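Local coordinates for hypothetical protein TTHA1785 (Thermus thermophilus, PDB 2EPG) that probably joins RNA ends as a GTP- and manganese-dependent RNA ligase of the RtcB family, at residues A[96-108]-A[253-265]. Numbering follows the deposited sequence.
Sequences GVVSPGGVGFDIN and GHQVCQDYVERFL
Phe105 lies against helix 250-265 over the thiol of Cys257. Phe105 CB meets the imidazole of His254, 3.5 Å from His254 ND1. At CG the ring begins, and from here to CZ every carbon of Phe105 is 3.4 to 3.5 Å from Cys257 SG. The sulfur sits almost exactly over the ring centre, 3.1 Å from the centroid and 3° off the normal, a Cys sulfur-aromatic contact. With chi1 at -178° Cys257 swings its sulfur opposite the backbone N, which brings it under the ring. Phe105 CD2 looks two ways: the methylene of Cys257 is 3.5 Å away at Cys257 CB, while the His254 ring presents a face to it, the two ring planes inclined at 49°. Phe105 CE2 passes near Gln258 N, and CZ ends beside Val261 CG2. An alanine here takes the ring off the Cys257 thiol and would probably open a gap there and leave the imidazole of His254 freer to turn.

In this RtcB-family chain, Phe105 directly precedes Asp106, which probably binds a manganese ion, and packs the chain just before that residue onto helix 250-265. An inverse gamma turn runs through Asp106, with a weak bond from Ile107 N back to Phe105 O, and Asp106 OD2 accepts a hydrogen bond from Ser249 N. Past that turn Ile107 sets its CD1 against Val256 CG1 and beside Gly253 O, its side chain crossing the valine's at about a right angle.

Nearer the start of 96-108, Pro100 packs against Cys257, Val261 and Phe264. Pro100 CB touches Val261 CG2 at 3.7 Å, and Pro100 CD leans on the Phe264 ring, 3.6 Å from Phe264 CD2. Val98 O approaches the edge of that same ring near its plane, 3.3 Å from Phe264 CE2, while helix 288-321 packs against Val98 through Tyr293.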
loop_
_atom_site.group_PDB
_atom_site.type_symbol
_atom_site.label_atom_id
_atom_site.label_comp_id
_atom_site.label_asym_id
_atom_site.label_seq_id
_atom_site.Cartn_x
_atom_site.Cartn_y
_atom_site.Cartn_z
ATOM N N GLY A 96 -12.475 6.706 -19.954
ATOM C CA GLY A 96 -12.330 6.065 -18.662
ATOM C C GLY A 96 -12.722 6.932 -17.476
ATOM O O GLY A 96 -12.718 8.162 -17.552
ATOM N N VAL A 97 -13.051 6.284 -16.367
ATOM C CA VAL A 97 -13.462 6.997 -15.171
ATOM C C VAL A 97 -12.508 6.784 -14.009
ATOM O O VAL A 97 -11.635 5.915 -14.057
ATOM C CB VAL A 97 -14.869 6.538 -14.720
ATOM C CG1 VAL A 97 -15.915 6.948 -15.748
ATOM C CG2 VAL A 97 -14.893 5.013 -14.503
ATOM N N VAL A 98 -12.661 7.601 -12.973
ATOM C CA VAL A 98 -11.862 7.469 -11.758
ATOM C C VAL A 98 -12.878 7.352 -10.628
ATOM O O VAL A 98 -13.847 8.125 -10.574
ATOM C CB VAL A 98 -10.919 8.693 -11.497
ATOM C CG1 VAL A 98 -11.704 10.006 -11.502
ATOM C CG2 VAL A 98 -10.227 8.517 -10.117
ATOM N N SER A 99 -12.678 6.381 -9.743
ATOM C CA SER A 99 -13.607 6.170 -8.638
ATOM C C SER A 99 -12.971 6.138 -7.257
ATOM O O SER A 99 -12.128 5.288 -6.981
ATOM C CB SER A 99 -14.370 4.874 -8.833
ATOM O OG SER A 99 -15.119 4.602 -7.671
ATOM N N PRO A 100 -13.377 7.058 -6.364
ATOM C CA PRO A 100 -12.816 7.095 -5.008
ATOM C C PRO A 100 -12.955 5.736 -4.324
ATOM O O PRO A 100 -12.092 5.323 -3.549
ATOM C CB PRO A 100 -13.650 8.173 -4.316
ATOM C CG PRO A 100 -14.012 9.095 -5.436
ATOM C CD PRO A 100 -14.357 8.143 -6.559
ATOM N N GLY A 101 -14.049 5.043 -4.616
ATOM C CA GLY A 101 -14.265 3.738 -4.018
ATOM C C GLY A 101 -13.262 2.724 -4.534
ATOM O O GLY A 101 -13.068 1.667 -3.925
ATOM N N GLY A 102 -12.632 3.044 -5.662
ATOM C CA GLY A 102 -11.650 2.152 -6.254
ATOM C C GLY A 102 -10.282 2.315 -5.628
ATOM O O GLY A 102 -9.368 1.546 -5.898
ATOM N N VAL A 103 -10.139 3.338 -4.799
ATOM C CA VAL A 103 -8.878 3.607 -4.127
ATOM C C VAL A 103 -9.038 3.244 -2.647
ATOM O O VAL A 103 -8.137 2.689 -2.032
ATOM C CB VAL A 103 -8.497 5.108 -4.244
ATOM C CG1 VAL A 103 -7.275 5.413 -3.378
ATOM C CG2 VAL A 103 -8.207 5.471 -5.700
ATOM N N GLY A 104 -10.200 3.546 -2.084
ATOM C CA GLY A 104 -10.431 3.255 -0.684
ATOM C C GLY A 104 -10.315 4.544 0.110
ATOM O O GLY A 104 -9.678 5.511 -0.329
ATOM N N PHE A 105 -10.910 4.566 1.292
ATOM C CA PHE A 105 -10.864 5.776 2.084
ATOM C C PHE A 105 -9.491 6.184 2.574
ATOM O O PHE A 105 -9.145 7.360 2.496
ATOM C CB PHE A 105 -11.895 5.706 3.218
ATOM C CG PHE A 105 -13.287 6.092 2.758
ATOM C CD1 PHE A 105 -14.034 5.229 1.953
ATOM C CD2 PHE A 105 -13.782 7.379 2.993
ATOM C CE1 PHE A 105 -15.249 5.651 1.378
ATOM C CE2 PHE A 105 -14.990 7.808 2.424
ATOM C CZ PHE A 105 -15.722 6.948 1.615
ATOM N N ASP A 106 -8.683 5.242 3.042
ATOM C CA ASP A 106 -7.361 5.641 3.493
ATOM C C ASP A 106 -6.379 5.683 2.314
ATOM O O ASP A 106 -5.658 4.732 2.046
ATOM C CB ASP A 106 -6.844 4.719 4.587
ATOM C CG ASP A 106 -5.597 5.285 5.272
ATOM O OD1 ASP A 106 -5.162 4.722 6.301
ATOM O OD2 ASP A 106 -5.048 6.292 4.775
ATOM N N ILE A 107 -6.387 6.808 1.608
ATOM C CA ILE A 107 -5.533 7.025 0.456
ATOM C C ILE A 107 -4.077 6.881 0.822
ATOM O O ILE A 107 -3.574 7.512 1.758
ATOM C CB ILE A 107 -5.789 8.408 -0.167
ATOM C CG1 ILE A 107 -7.251 8.468 -0.635
ATOM C CG2 ILE A 107 -4.821 8.657 -1.356
ATOM C CD1 ILE A 107 -7.719 9.846 -1.110
ATOM N N ASN A 108 -3.409 6.032 0.053
ATOM C CA ASN A 108 -2.003 5.702 0.240
ATOM C C ASN A 108 -1.690 5.153 1.607
ATOM O O ASN A 108 -0.627 5.425 2.159
ATOM C CB ASN A 108 -1.063 6.868 -0.061
ATOM C CG ASN A 108 0.418 6.425 -0.127
ATOM O OD1 ASN A 108 0.730 5.222 -0.044
ATOM N ND2 ASN A 108 1.326 7.390 -0.278
ATOM N N GLY A 253 -6.752 11.892 4.080
ATOM C CA GLY A 253 -7.141 11.057 2.959
ATOM C C GLY A 253 -8.567 10.559 3.062
ATOM O O GLY A 253 -9.296 10.485 2.071
ATOM N N HIS A 254 -8.972 10.210 4.272
ATOM C CA HIS A 254 -10.321 9.725 4.499
ATOM C C HIS A 254 -11.322 10.819 4.089
ATOM O O HIS A 254 -12.293 10.553 3.378
ATOM C CB HIS A 254 -10.490 9.379 5.981
ATOM C CG HIS A 254 -11.756 8.651 6.292
ATOM N ND1 HIS A 254 -11.834 7.275 6.320
ATOM C CD2 HIS A 254 -12.993 9.105 6.606
ATOM C CE1 HIS A 254 -13.064 6.912 6.643
ATOM N NE2 HIS A 254 -13.786 8.005 6.821
ATOM N N GLN A 255 -11.069 12.048 4.532
ATOM C CA GLN A 255 -11.956 13.171 4.226
ATOM C C GLN A 255 -12.022 13.431 2.727
ATOM O O GLN A 255 -13.097 13.634 2.185
ATOM C CB GLN A 255 -11.493 14.441 4.954
ATOM C CG GLN A 255 -12.521 15.579 4.948
ATOM C CD GLN A 255 -13.846 15.152 5.540
ATOM O OE1 GLN A 255 -13.900 14.693 6.670
ATOM N NE2 GLN A 255 -14.919 15.289 4.773
ATOM N N VAL A 256 -10.871 13.425 2.057
ATOM C CA VAL A 256 -10.830 13.637 0.614
ATOM C C VAL A 256 -11.693 12.606 -0.120
ATOM O O VAL A 256 -12.355 12.921 -1.119
ATOM C CB VAL A 256 -9.373 13.559 0.076
ATOM C CG1 VAL A 256 -9.380 13.470 -1.457
ATOM C CG2 VAL A 256 -8.602 14.780 0.513
ATOM N N CYS A 257 -11.698 11.375 0.370
ATOM C CA CYS A 257 -12.500 10.344 -0.270
ATOM C C CYS A 257 -13.976 10.685 -0.096
ATOM O O CYS A 257 -14.761 10.615 -1.043
ATOM C CB CYS A 257 -12.199 8.964 0.336
ATOM S SG CYS A 257 -13.120 7.570 -0.422
ATOM N N GLN A 258 -14.339 11.068 1.123
ATOM C CA GLN A 258 -15.717 11.429 1.456
ATOM C C GLN A 258 -16.194 12.634 0.656
ATOM O O GLN A 258 -17.282 12.620 0.094
ATOM C CB GLN A 258 -15.831 11.738 2.949
ATOM C CG GLN A 258 -17.202 12.231 3.370
ATOM C CD GLN A 258 -18.253 11.135 3.358
ATOM O OE1 GLN A 258 -18.196 10.203 4.164
ATOM N NE2 GLN A 258 -19.215 11.236 2.440
ATOM N N ASP A 259 -15.368 13.672 0.610
ATOM C CA ASP A 259 -15.690 14.898 -0.118
ATOM C C ASP A 259 -16.017 14.613 -1.576
ATOM O O ASP A 259 -16.983 15.147 -2.120
ATOM C CB ASP A 259 -14.514 15.878 -0.077
ATOM C CG ASP A 259 -14.241 16.434 1.313
ATOM O OD1 ASP A 259 -13.153 17.017 1.507
ATOM O OD2 ASP A 259 -15.105 16.304 2.206
ATOM N N TYR A 260 -15.214 13.769 -2.216
ATOM C CA TYR A 260 -15.429 13.480 -3.626
ATOM C C TYR A 260 -16.462 12.429 -3.973
ATOM O O TYR A 260 -17.062 12.502 -5.037
ATOM C CB TYR A 260 -14.093 13.183 -4.314
ATOM C CG TYR A 260 -13.301 14.457 -4.548
ATOM C CD1 TYR A 260 -12.376 14.907 -3.610
ATOM C CD2 TYR A 260 -13.553 15.256 -5.667
ATOM C CE1 TYR A 260 -11.720 16.126 -3.773
ATOM C CE2 TYR A 260 -12.911 16.477 -5.846
ATOM C CZ TYR A 260 -11.999 16.905 -4.893
ATOM O OH TYR A 260 -11.380 18.110 -5.058
ATOM N N VAL A 261 -16.676 11.453 -3.100
ATOM C CA VAL A 261 -17.696 10.458 -3.386
ATOM C C VAL A 261 -19.013 11.223 -3.522
ATOM O O VAL A 261 -19.722 11.078 -4.525
ATOM C CB VAL A 261 -17.865 9.421 -2.245
ATOM C CG1 VAL A 261 -19.159 8.641 -2.450
ATOM C CG2 VAL A 261 -16.688 8.458 -2.225
ATOM N N GLU A 262 -19.333 12.044 -2.521
ATOM C CA GLU A 262 -20.580 12.798 -2.560
ATOM C C GLU A 262 -20.607 13.816 -3.684
ATOM O O GLU A 262 -21.651 14.043 -4.285
ATOM C CB GLU A 262 -20.879 13.463 -1.203
ATOM C CG GLU A 262 -19.701 14.064 -0.470
ATOM C CD GLU A 262 -20.073 14.501 0.950
ATOM O OE1 GLU A 262 -20.401 13.623 1.788
ATOM O OE2 GLU A 262 -20.042 15.724 1.229
ATOM N N ARG A 263 -19.463 14.415 -3.996
ATOM C CA ARG A 263 -19.426 15.365 -5.089
ATOM C C ARG A 263 -19.666 14.601 -6.400
ATOM O O ARG A 263 -20.345 15.101 -7.294
ATOM C CB ARG A 263 -18.081 16.098 -5.130
ATOM C CG ARG A 263 -18.005 17.124 -6.256
ATOM C CD ARG A 263 -16.736 17.969 -6.243
ATOM N NE ARG A 263 -16.719 18.851 -7.413
ATOM C CZ ARG A 263 -15.653 19.503 -7.866
ATOM N NH1 ARG A 263 -15.767 20.272 -8.941
ATOM N NH2 ARG A 263 -14.480 19.392 -7.256
ATOM N N PHE A 264 -19.123 13.385 -6.501
ATOM C CA PHE A 264 -19.289 12.543 -7.701
ATOM C C PHE A 264 -20.709 12.007 -7.845
ATOM O O PHE A 264 -21.173 11.731 -8.952
ATOM C CB PHE A 264 -18.333 11.340 -7.671
ATOM C CG PHE A 264 -16.933 11.643 -8.131
ATOM C CD1 PHE A 264 -16.443 12.950 -8.132
ATOM C CD2 PHE A 264 -16.081 10.608 -8.512
ATOM C CE1 PHE A 264 -15.119 13.223 -8.504
ATOM C CE2 PHE A 264 -14.753 10.871 -8.884
ATOM C CZ PHE A 264 -14.271 12.176 -8.878
ATOM N N LEU A 265 -21.392 11.830 -6.723
ATOM C CA LEU A 265 -22.751 11.329 -6.765
ATOM C C LEU A 265 -23.677 12.422 -7.293
ATOM O O LEU A 265 -24.542 12.166 -8.134
ATOM C CB LEU A 265 -23.193 10.893 -5.365
ATOM C CG LEU A 265 -22.558 9.606 -4.821
ATOM C CD1 LEU A 265 -22.781 9.516 -3.313
ATOM C CD2 LEU A 265 -23.153 8.395 -5.543
#